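Local atomic coordinates of uncharacterized ACR, COG1565 superfamily (PDB entry 4F3N), a protein that is uncharacterised but has a class I methyltransferase fold, binds S-adenosyl-L-homocysteine and may methylate arginine side chains of other proteins. Residues T124-V129 and L156-A161; A130-A135 and A293-D298; R140-G145 and R198-L203; G149-G154 and V210-E215. All coordinates share one frame; numbering follows the deposited sequence.

How the contacts relate
From the N terminus, helix 118-136 supplies one partner to contacts 1 and 2. Contact 1 closes a short loop: the chain runs through strand 140-144 and returns in helix 150-161 to meet the first helix. Contact 3 starts in strand 140-144 and contact 4 in helix 150-161; both cross contact 1 and each other. Contact 2 closes the longest loop, back to strand 293-298, and it crosses contact 1; contacts 3 and 4 nest inside it. Strands 140-144, 210-214 and 293-298 are successive neighbours in the central sheet. Contact 1 joins the two helices to each other; contacts 2 and 4 join one helix each to the sheet. Contact 3 reaches across strand 168-172 to outermost strand 197-200.

Contact 1 (T124-V129 and L156-A161); sequences TLARPV and LTALAA
L159 reaches from helix 150-161 to A126 and V129 of helix 118-136. Its CB leaves the helix to one side of the partner, and the branch beyond it turns back toward the contact. This follows from chi1 of -74°, which places CG beside the backbone N and anti to the carbonyl carbon. CG then comes to 4.2 Å from A126 CB. CD2 lies 3.5 Å from A126 O and also touches the A126 methyl. CD1 meets V129 CG1 at 4.1 Å, with CD2 about as near to it. The side chains of L159 and V129 cross at about a right angle.

Beside the leucine, two alanines meet. A126 CB and A158 CB touch methyl to methyl at 3.6 Å. With such small residues the segment axes come within 8.7 Å. No hydrogen bond crosses the contact, and all four touching residues are buried. The helix segments cross at -59°. Helix 118-136 leads into strand 140-144, which leads into helix 150-161. V141 of that strand touches both V129 and L159, while F366 of helix 363-369 packs against L125 and P128 of the first helix.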
# COMPACT_ATOMS: atom_id res chain seq x y z
N THR A 124 16.57 7.99 4.16
CA THR A 124 17.11 7.27 3.04
C THR A 124 16.31 7.51 1.79
O THR A 124 16.90 7.75 0.74
CB THR A 124 17.19 5.77 3.35
OG1 THR A 124 17.94 5.61 4.57
CG2 THR A 124 17.88 4.99 2.18
N LEU A 125 14.99 7.43 1.88
CA LEU A 125 14.11 7.67 0.70
C LEU A 125 14.32 9.06 0.10
O LEU A 125 14.15 9.24 -1.08
CB LEU A 125 12.64 7.48 1.08
CG LEU A 125 11.54 7.71 0.05
CD1 LEU A 125 11.72 6.74 -1.11
CD2 LEU A 125 10.15 7.54 0.74
N ALA A 126 14.64 10.03 0.96
CA ALA A 126 14.89 11.41 0.53
C ALA A 126 15.93 11.48 -0.58
O ALA A 126 15.88 12.34 -1.47
CB ALA A 126 15.25 12.31 1.74
N ARG A 127 16.90 10.56 -0.58
CA ARG A 127 17.93 10.61 -1.62
C ARG A 127 17.45 10.33 -3.04
O ARG A 127 17.61 11.20 -3.92
CB ARG A 127 19.12 9.76 -1.20
CG ARG A 127 19.76 10.42 0.02
CD ARG A 127 20.83 9.62 0.70
NE ARG A 127 21.21 10.30 1.96
CZ ARG A 127 22.28 10.01 2.68
NH1 ARG A 127 23.11 9.03 2.30
NH2 ARG A 127 22.53 10.70 3.79
N PRO A 128 16.84 9.16 -3.29
CA PRO A 128 16.21 9.01 -4.62
C PRO A 128 15.07 9.97 -4.91
O PRO A 128 14.86 10.32 -6.07
CB PRO A 128 15.73 7.53 -4.63
CG PRO A 128 15.71 7.12 -3.17
CD PRO A 128 16.71 7.95 -2.45
N VAL A 129 14.32 10.43 -3.91
CA VAL A 129 13.31 11.45 -4.16
C VAL A 129 13.98 12.72 -4.69
O VAL A 129 13.57 13.27 -5.70
CB VAL A 129 12.45 11.71 -2.92
CG1 VAL A 129 11.53 12.94 -3.08
CG2 VAL A 129 11.59 10.46 -2.68
N LEU A 156 9.97 15.52 4.48
CA LEU A 156 10.07 16.98 4.41
C LEU A 156 11.37 17.45 5.07
O LEU A 156 12.15 18.25 4.52
CB LEU A 156 8.88 17.63 5.13
CG LEU A 156 7.71 18.05 4.30
CD1 LEU A 156 6.62 18.60 5.20
CD2 LEU A 156 8.17 19.14 3.30
N THR A 157 11.58 16.97 6.30
CA THR A 157 12.75 17.35 7.06
C THR A 157 14.06 16.91 6.39
O THR A 157 15.05 17.68 6.24
CB THR A 157 12.64 16.77 8.50
OG1 THR A 157 11.52 17.39 9.14
CG2 THR A 157 13.86 17.14 9.33
N ALA A 158 14.05 15.69 5.90
CA ALA A 158 15.26 15.14 5.30
C ALA A 158 15.58 15.84 3.99
O ALA A 158 16.77 16.12 3.71
CB ALA A 158 15.16 13.63 5.11
N LEU A 159 14.57 16.07 3.15
CA LEU A 159 14.82 16.79 1.92
C LEU A 159 15.39 18.20 2.17
O LEU A 159 16.36 18.63 1.53
CB LEU A 159 13.57 16.89 1.05
CG LEU A 159 13.14 15.62 0.31
CD1 LEU A 159 11.66 15.76 -0.13
CD2 LEU A 159 14.09 15.26 -0.84
N ALA A 160 14.77 18.91 3.10
CA ALA A 160 15.25 20.27 3.46
C ALA A 160 16.67 20.22 3.96
O ALA A 160 17.50 21.09 3.61
CB ALA A 160 14.33 20.88 4.50
N ALA A 161 16.99 19.23 4.78
CA ALA A 161 18.36 19.08 5.32
C ALA A 161 19.41 18.86 4.23
O ALA A 161 20.57 19.23 4.41
CB ALA A 161 18.42 17.95 6.38

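Contact 2 (A130-A135 and A293-D298); sequences AQALDA and AAFFID
A132, on helix 118-136, sets its methyl against that of A293 and the edge of the F295 ring. The contact belongs to the alpha/beta/alpha sandwich of a class I methyltransferase, in which helices lie against a central, mostly parallel sheet. Strand 293-298 is a member of that sheet, next to strand 210-214.

The meeting is small and wholly apolar. A132 CB points at the strand and reaches A293 CB at 3.9 Å, methyl against methyl. A293 and F295 are two residues apart on the strand, and both direct their CB toward the helix. F295 has its CG anti to the carbonyl carbon (chi1 -64°), and its ring extends toward the helix with its rim to A132. All three residues are buried.

Other side chains pack around the ring. V210 of the neighbouring strand touches both A132 and F295. A411 of strand 407-414 and F366 of helix 363-369 also pack against F295. Backbone hydrogen bonds from A293 and F295 to V211 fix the strand beside 210-214. The A132 methyl lies near the plane of the F295 ring, at its edge, with CB 4.3 Å from CE2.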
# COMPACT_ATOMS: atom_id res chain seq x y z
N ALA A 130 15.04 13.16 -4.04
CA ALA A 130 15.76 14.36 -4.50
C ALA A 130 16.35 14.14 -5.91
O ALA A 130 16.29 15.02 -6.78
CB ALA A 130 16.83 14.74 -3.48
N GLN A 131 16.92 12.97 -6.14
CA GLN A 131 17.46 12.67 -7.45
C GLN A 131 16.38 12.70 -8.53
O GLN A 131 16.65 13.18 -9.63
CB GLN A 131 18.21 11.33 -7.45
CG GLN A 131 19.05 11.16 -8.69
CD GLN A 131 19.98 9.94 -8.65
OE1 GLN A 131 19.62 8.89 -8.14
NE2 GLN A 131 21.20 10.09 -9.18
N ALA A 132 15.18 12.22 -8.25
CA ALA A 132 14.10 12.24 -9.22
C ALA A 132 13.61 13.67 -9.46
O ALA A 132 13.33 14.03 -10.61
CB ALA A 132 12.95 11.33 -8.77
N LEU A 133 13.52 14.47 -8.39
CA LEU A 133 13.15 15.90 -8.51
C LEU A 133 14.17 16.60 -9.41
O LEU A 133 13.81 17.32 -10.32
CB LEU A 133 13.10 16.56 -7.15
CG LEU A 133 11.92 16.15 -6.27
CD1 LEU A 133 12.18 16.58 -4.82
CD2 LEU A 133 10.56 16.66 -6.75
N ASP A 134 15.46 16.40 -9.14
CA ASP A 134 16.51 17.05 -9.95
C ASP A 134 16.42 16.64 -11.40
O ASP A 134 16.58 17.47 -12.32
CB ASP A 134 17.90 16.63 -9.47
CG ASP A 134 18.30 17.23 -8.12
OD1 ASP A 134 17.76 18.28 -7.72
OD2 ASP A 134 19.22 16.66 -7.49
N ALA A 135 16.33 15.34 -11.62
CA ALA A 135 16.34 14.77 -12.97
C ALA A 135 15.14 15.23 -13.81
O ALA A 135 15.29 15.43 -15.04
CB ALA A 135 16.41 13.26 -12.89
N ALA A 293 8.22 11.44 -11.03
CA ALA A 293 8.32 10.02 -10.74
C ALA A 293 7.22 9.65 -9.74
O ALA A 293 6.65 10.52 -9.05
CB ALA A 293 9.70 9.69 -10.14
N ALA A 294 6.94 8.37 -9.63
CA ALA A 294 5.97 7.84 -8.66
C ALA A 294 6.61 6.60 -8.09
O ALA A 294 7.00 5.70 -8.87
CB ALA A 294 4.59 7.54 -9.26
N PHE A 295 6.78 6.57 -6.77
CA PHE A 295 7.34 5.43 -6.04
C PHE A 295 6.22 4.76 -5.25
O PHE A 295 5.53 5.45 -4.51
CB PHE A 295 8.37 5.88 -5.03
CG PHE A 295 9.62 6.53 -5.64
CD1 PHE A 295 10.78 5.78 -5.87
CD2 PHE A 295 9.62 7.86 -5.94
CE1 PHE A 295 11.94 6.36 -6.38
CE2 PHE A 295 10.76 8.46 -6.45
CZ PHE A 295 11.91 7.70 -6.66
N PHE A 296 6.07 3.45 -5.42
CA PHE A 296 5.20 2.63 -4.58
C PHE A 296 6.00 1.62 -3.80
O PHE A 296 6.82 0.92 -4.38
CB PHE A 296 4.13 1.94 -5.43
CG PHE A 296 3.25 2.91 -6.16
CD1 PHE A 296 2.23 3.59 -5.51
CD2 PHE A 296 3.46 3.16 -7.50
CE1 PHE A 296 1.40 4.48 -6.20
CE2 PHE A 296 2.68 4.09 -8.18
CZ PHE A 296 1.65 4.73 -7.53
N ILE A 297 5.84 1.62 -2.48
CA ILE A 297 6.54 0.75 -1.58
C ILE A 297 5.50 -0.17 -0.96
O ILE A 297 4.50 0.32 -0.40
CB ILE A 297 7.21 1.53 -0.43
CG1 ILE A 297 8.14 2.62 -1.05
CG2 ILE A 297 8.03 0.58 0.48
CD1 ILE A 297 7.70 4.03 -0.73
N ASP A 298 5.70 -1.47 -1.08
CA ASP A 298 4.72 -2.40 -0.53
C ASP A 298 5.23 -3.82 -0.55
O ASP A 298 6.18 -4.17 -1.27
CB ASP A 298 3.40 -2.30 -1.31
CG ASP A 298 2.18 -2.20 -0.45
OD1 ASP A 298 2.11 -2.89 0.62
OD2 ASP A 298 1.27 -1.42 -0.83

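Contact 3 (R140-G145 and R198-L203); sequences RVMEFG and RWLDAL
M142 sends its thioether end between L200 and L203, the two leucines that flank the turn after strand 197-200. The side chain runs out extended, with CG anti to the backbone N (chi1 173°). It then bends at chi3, -83°, which swings the methyl out of line with the rest of the chain. The sulfur and the methyl thus meet different leucines. SD touches L203 CD2 at 4.0 Å. CE presses on L200 CD1 at 3.4 Å, closer than usual for two carbons. M142 crosses each leucine at about a right angle.

L203 touches two side chains of strand 140-144. Its CD2 methyl lies in the dip between the sulfur of M142 and the ring of F144, 4.3 Å from CD1 of F144. The L203 side chain is backed by F281, T284, V285 and M288 of helix 276-288, and the F144 ring meets that of F281. P204 adds a further touch on M142.

The backbones stay well apart, with M142 CA and R198 CA 9.3 Å from each other, because strand 168-172 runs between their strands. The side chains meet over that middle strand. The 197-200, 168-172, 140-144 order is that of the first half of a Rossmann-like methyltransferase sheet.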
# COMPACT_ATOMS: atom_id res chain seq x y z
N ARG A 140 7.94 19.41 -6.23
CA ARG A 140 6.77 19.10 -5.42
C ARG A 140 6.77 17.61 -5.11
O ARG A 140 7.24 16.81 -5.91
CB ARG A 140 5.47 19.44 -6.18
CG ARG A 140 5.26 20.94 -6.42
CD ARG A 140 3.98 21.17 -7.24
NE ARG A 140 3.71 22.59 -7.37
CZ ARG A 140 2.69 23.27 -6.84
NH1 ARG A 140 1.73 22.69 -6.13
NH2 ARG A 140 2.62 24.57 -7.05
N VAL A 141 6.27 17.26 -3.93
CA VAL A 141 5.98 15.89 -3.57
C VAL A 141 4.48 15.75 -3.27
O VAL A 141 3.85 16.68 -2.70
CB VAL A 141 6.80 15.46 -2.36
CG1 VAL A 141 6.31 14.09 -1.82
CG2 VAL A 141 8.30 15.43 -2.70
N MET A 142 3.92 14.62 -3.65
CA MET A 142 2.54 14.29 -3.34
C MET A 142 2.50 12.88 -2.75
O MET A 142 2.96 11.93 -3.37
CB MET A 142 1.62 14.33 -4.59
CG MET A 142 0.23 13.83 -4.26
SD MET A 142 -0.75 13.63 -5.76
CE MET A 142 -1.16 15.26 -5.76
N GLU A 143 1.97 12.76 -1.54
CA GLU A 143 1.86 11.46 -0.91
C GLU A 143 0.37 11.06 -0.86
O GLU A 143 -0.51 11.83 -0.45
CB GLU A 143 2.50 11.47 0.49
CG GLU A 143 2.43 10.09 1.10
CD GLU A 143 3.03 9.93 2.47
OE1 GLU A 143 3.47 10.92 3.06
OE2 GLU A 143 3.04 8.75 2.92
N PHE A 144 0.08 9.84 -1.28
CA PHE A 144 -1.31 9.36 -1.21
C PHE A 144 -1.46 8.62 0.08
O PHE A 144 -0.61 7.80 0.41
CB PHE A 144 -1.64 8.44 -2.42
CG PHE A 144 -3.09 7.95 -2.44
CD1 PHE A 144 -4.08 8.70 -3.04
CD2 PHE A 144 -3.46 6.79 -1.76
CE1 PHE A 144 -5.42 8.27 -3.02
CE2 PHE A 144 -4.78 6.34 -1.73
CZ PHE A 144 -5.77 7.09 -2.35
N GLY A 145 -2.57 8.90 0.79
CA GLY A 145 -2.91 8.27 2.07
C GLY A 145 -2.23 9.00 3.22
O GLY A 145 -2.79 9.93 3.78
N ARG A 198 -0.10 20.80 2.03
CA ARG A 198 -1.48 21.05 1.69
C ARG A 198 -2.17 19.72 1.50
O ARG A 198 -1.53 18.74 1.03
CB ARG A 198 -1.59 21.89 0.41
CG ARG A 198 -1.10 23.33 0.56
CD ARG A 198 -1.99 24.13 1.47
NE ARG A 198 -1.55 25.53 1.56
CZ ARG A 198 -0.59 25.97 2.37
NH1 ARG A 198 0.07 25.14 3.18
NH2 ARG A 198 -0.27 27.27 2.38
N TRP A 199 -3.45 19.65 1.85
CA TRP A 199 -4.21 18.43 1.71
C TRP A 199 -5.21 18.53 0.57
O TRP A 199 -5.84 19.57 0.35
CB TRP A 199 -4.95 18.14 3.00
CG TRP A 199 -4.08 17.59 4.10
CD1 TRP A 199 -3.89 16.24 4.46
CD2 TRP A 199 -3.21 18.34 5.03
NE1 TRP A 199 -3.01 16.14 5.49
CE2 TRP A 199 -2.58 17.35 5.89
CE3 TRP A 199 -2.94 19.69 5.23
CZ2 TRP A 199 -1.72 17.71 6.90
CZ3 TRP A 199 -2.04 20.04 6.25
CH2 TRP A 199 -1.44 19.06 7.06
N LEU A 200 -5.33 17.43 -0.17
CA LEU A 200 -6.21 17.31 -1.32
C LEU A 200 -7.30 16.29 -1.07
O LEU A 200 -7.05 15.28 -0.42
CB LEU A 200 -5.40 16.85 -2.52
CG LEU A 200 -4.20 17.68 -2.94
CD1 LEU A 200 -3.51 16.98 -4.09
CD2 LEU A 200 -4.62 19.10 -3.33
N ASP A 201 -8.48 16.53 -1.64
CA ASP A 201 -9.60 15.62 -1.50
C ASP A 201 -9.62 14.54 -2.60
O ASP A 201 -10.34 13.54 -2.49
CB ASP A 201 -10.91 16.40 -1.58
CG ASP A 201 -11.06 17.41 -0.44
OD1 ASP A 201 -10.25 17.35 0.49
OD2 ASP A 201 -11.97 18.25 -0.48
N ALA A 202 -8.85 14.75 -3.66
CA ALA A 202 -8.79 13.81 -4.79
C ALA A 202 -7.49 14.00 -5.54
O ALA A 202 -6.85 15.03 -5.41
CB ALA A 202 -9.97 14.04 -5.71
N LEU A 203 -7.07 13.03 -6.33
CA LEU A 203 -5.92 13.27 -7.19
C LEU A 203 -6.25 14.43 -8.15
O LEU A 203 -7.36 14.49 -8.71
CB LEU A 203 -5.55 12.03 -7.99
CG LEU A 203 -5.05 10.80 -7.24
CD1 LEU A 203 -4.98 9.58 -8.16
CD2 LEU A 203 -3.70 11.08 -6.58

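Contact 4 (G149-G154 and V210-E215); sequences GKLAAG and VVVGNE. With EDO (1,2-ethanediol), chain D.
The cofactor end of a Rossmann-like methyltransferase fold holds this contact. Helix 150-161 follows strand 140-144 and a glycine-containing turn, and here its first turn packs on strand 210-214. G149 stands at the N-cap position. Together with A152 it fits a GxGxxA-type pattern, consistent with the glycine-rich turn that binds S-adenosylmethionine in such methyltransferases. N214, the last residue of the strand, contacts S-adenosyl-L-homocysteine in another structure of this protein, a ligand absent from this model.

L151 makes the link from the helix. Its CG is anti to the backbone N (chi1 -180°), which carries the branch out toward the sheet. One methyl, CD2, does the touching. It meets V212 CG1 at 4.0 Å and lies 3.8 Å from N214 CB. The same methyl is 3.7 Å from N214 ND2, a contact of carbon with an amide nitrogen rather than a polar bond. F121 and A122 of helix 118-136 and E143 of strand 140-144 also touch L151.

N214 therefore has its aliphatic base against a buried leucine and its amide facing a 1,2-ethanediol molecule, at the site where S-adenosyl-L-homocysteine is seen to bind. I297 of the next strand and V112 pack on its side chain. The side chain of T113, the other residue known to contact the ligand, is about 8 Å from that of N214. T113 OG1 is hydrogen-bonded to E215 OE1, so the residue after N214 is tied to the site. The diol, probably from the crystallisation liquor, accepts a hydrogen bond from the amide: N214 ND2 to its O2, 3.0 Å, nearly straight at 172°.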
# COMPACT_ATOMS: atom_id res chain seq x y z
N GLY A 149 1.10 10.71 9.10
CA GLY A 149 1.98 11.77 8.69
C GLY A 149 3.44 11.63 9.09
O GLY A 149 4.20 12.56 8.90
N LYS A 150 3.82 10.50 9.63
CA LYS A 150 5.23 10.29 10.03
C LYS A 150 6.21 10.31 8.86
O LYS A 150 7.30 10.92 8.94
CB LYS A 150 5.39 8.99 10.81
CG LYS A 150 4.76 9.01 12.17
CD LYS A 150 5.12 7.72 12.90
CE LYS A 150 4.23 7.46 14.10
NZ LYS A 150 4.32 8.57 15.08
N LEU A 151 5.84 9.69 7.76
CA LEU A 151 6.71 9.72 6.58
C LEU A 151 6.82 11.12 6.00
O LEU A 151 7.90 11.55 5.61
CB LEU A 151 6.22 8.75 5.50
CG LEU A 151 7.06 8.70 4.21
CD1 LEU A 151 8.46 8.23 4.52
CD2 LEU A 151 6.48 7.68 3.21
N ALA A 152 5.70 11.85 5.94
CA ALA A 152 5.71 13.21 5.41
C ALA A 152 6.65 14.07 6.25
O ALA A 152 7.47 14.81 5.70
CB ALA A 152 4.27 13.82 5.40
N ALA A 153 6.52 14.01 7.58
CA ALA A 153 7.37 14.83 8.45
C ALA A 153 8.84 14.48 8.22
O ALA A 153 9.70 15.38 8.09
CB ALA A 153 6.98 14.67 9.90
N GLY A 154 9.13 13.17 8.11
CA GLY A 154 10.49 12.70 7.90
C GLY A 154 11.04 13.10 6.55
O GLY A 154 12.23 13.46 6.45
N VAL A 210 7.13 14.42 -7.53
CA VAL A 210 7.35 13.02 -7.10
C VAL A 210 6.17 12.56 -6.23
O VAL A 210 5.82 13.20 -5.23
CB VAL A 210 8.66 12.80 -6.35
CG1 VAL A 210 8.68 11.40 -5.74
CG2 VAL A 210 9.86 13.02 -7.25
N VAL A 211 5.55 11.47 -6.67
CA VAL A 211 4.43 10.88 -5.95
C VAL A 211 5.00 9.72 -5.12
O VAL A 211 5.88 8.97 -5.57
CB VAL A 211 3.36 10.34 -6.93
CG1 VAL A 211 2.20 9.68 -6.18
CG2 VAL A 211 2.95 11.45 -7.92
N VAL A 212 4.50 9.61 -3.90
CA VAL A 212 4.90 8.55 -2.94
C VAL A 212 3.65 7.79 -2.45
O VAL A 212 2.65 8.39 -2.02
CB VAL A 212 5.67 9.10 -1.74
CG1 VAL A 212 6.00 7.95 -0.76
CG2 VAL A 212 6.97 9.79 -2.17
N GLY A 213 3.64 6.46 -2.60
CA GLY A 213 2.54 5.63 -2.10
C GLY A 213 3.15 4.52 -1.26
O GLY A 213 3.59 3.51 -1.80
N ASN A 214 3.20 4.72 0.06
CA ASN A 214 3.81 3.80 0.97
C ASN A 214 2.77 2.94 1.68
O ASN A 214 1.99 3.47 2.45
CB ASN A 214 4.52 4.65 1.99
CG ASN A 214 5.25 3.86 3.00
OD1 ASN A 214 5.88 2.84 2.69
ND2 ASN A 214 5.23 4.39 4.26
N GLU A 215 2.77 1.63 1.42
CA GLU A 215 1.74 0.75 1.94
C GLU A 215 0.31 1.24 1.70
O GLU A 215 -0.54 1.15 2.60
CB GLU A 215 2.02 0.50 3.43
CG GLU A 215 3.17 -0.47 3.59
CD GLU A 215 3.37 -0.90 5.03
OE1 GLU A 215 2.51 -1.60 5.52
OE2 GLU A 215 4.34 -0.43 5.63
C1 EDO D . 8.96 2.60 7.52
O1 EDO D . 8.78 1.25 7.21
C2 EDO D . 8.29 3.42 6.43
O2 EDO D . 6.86 3.33 6.51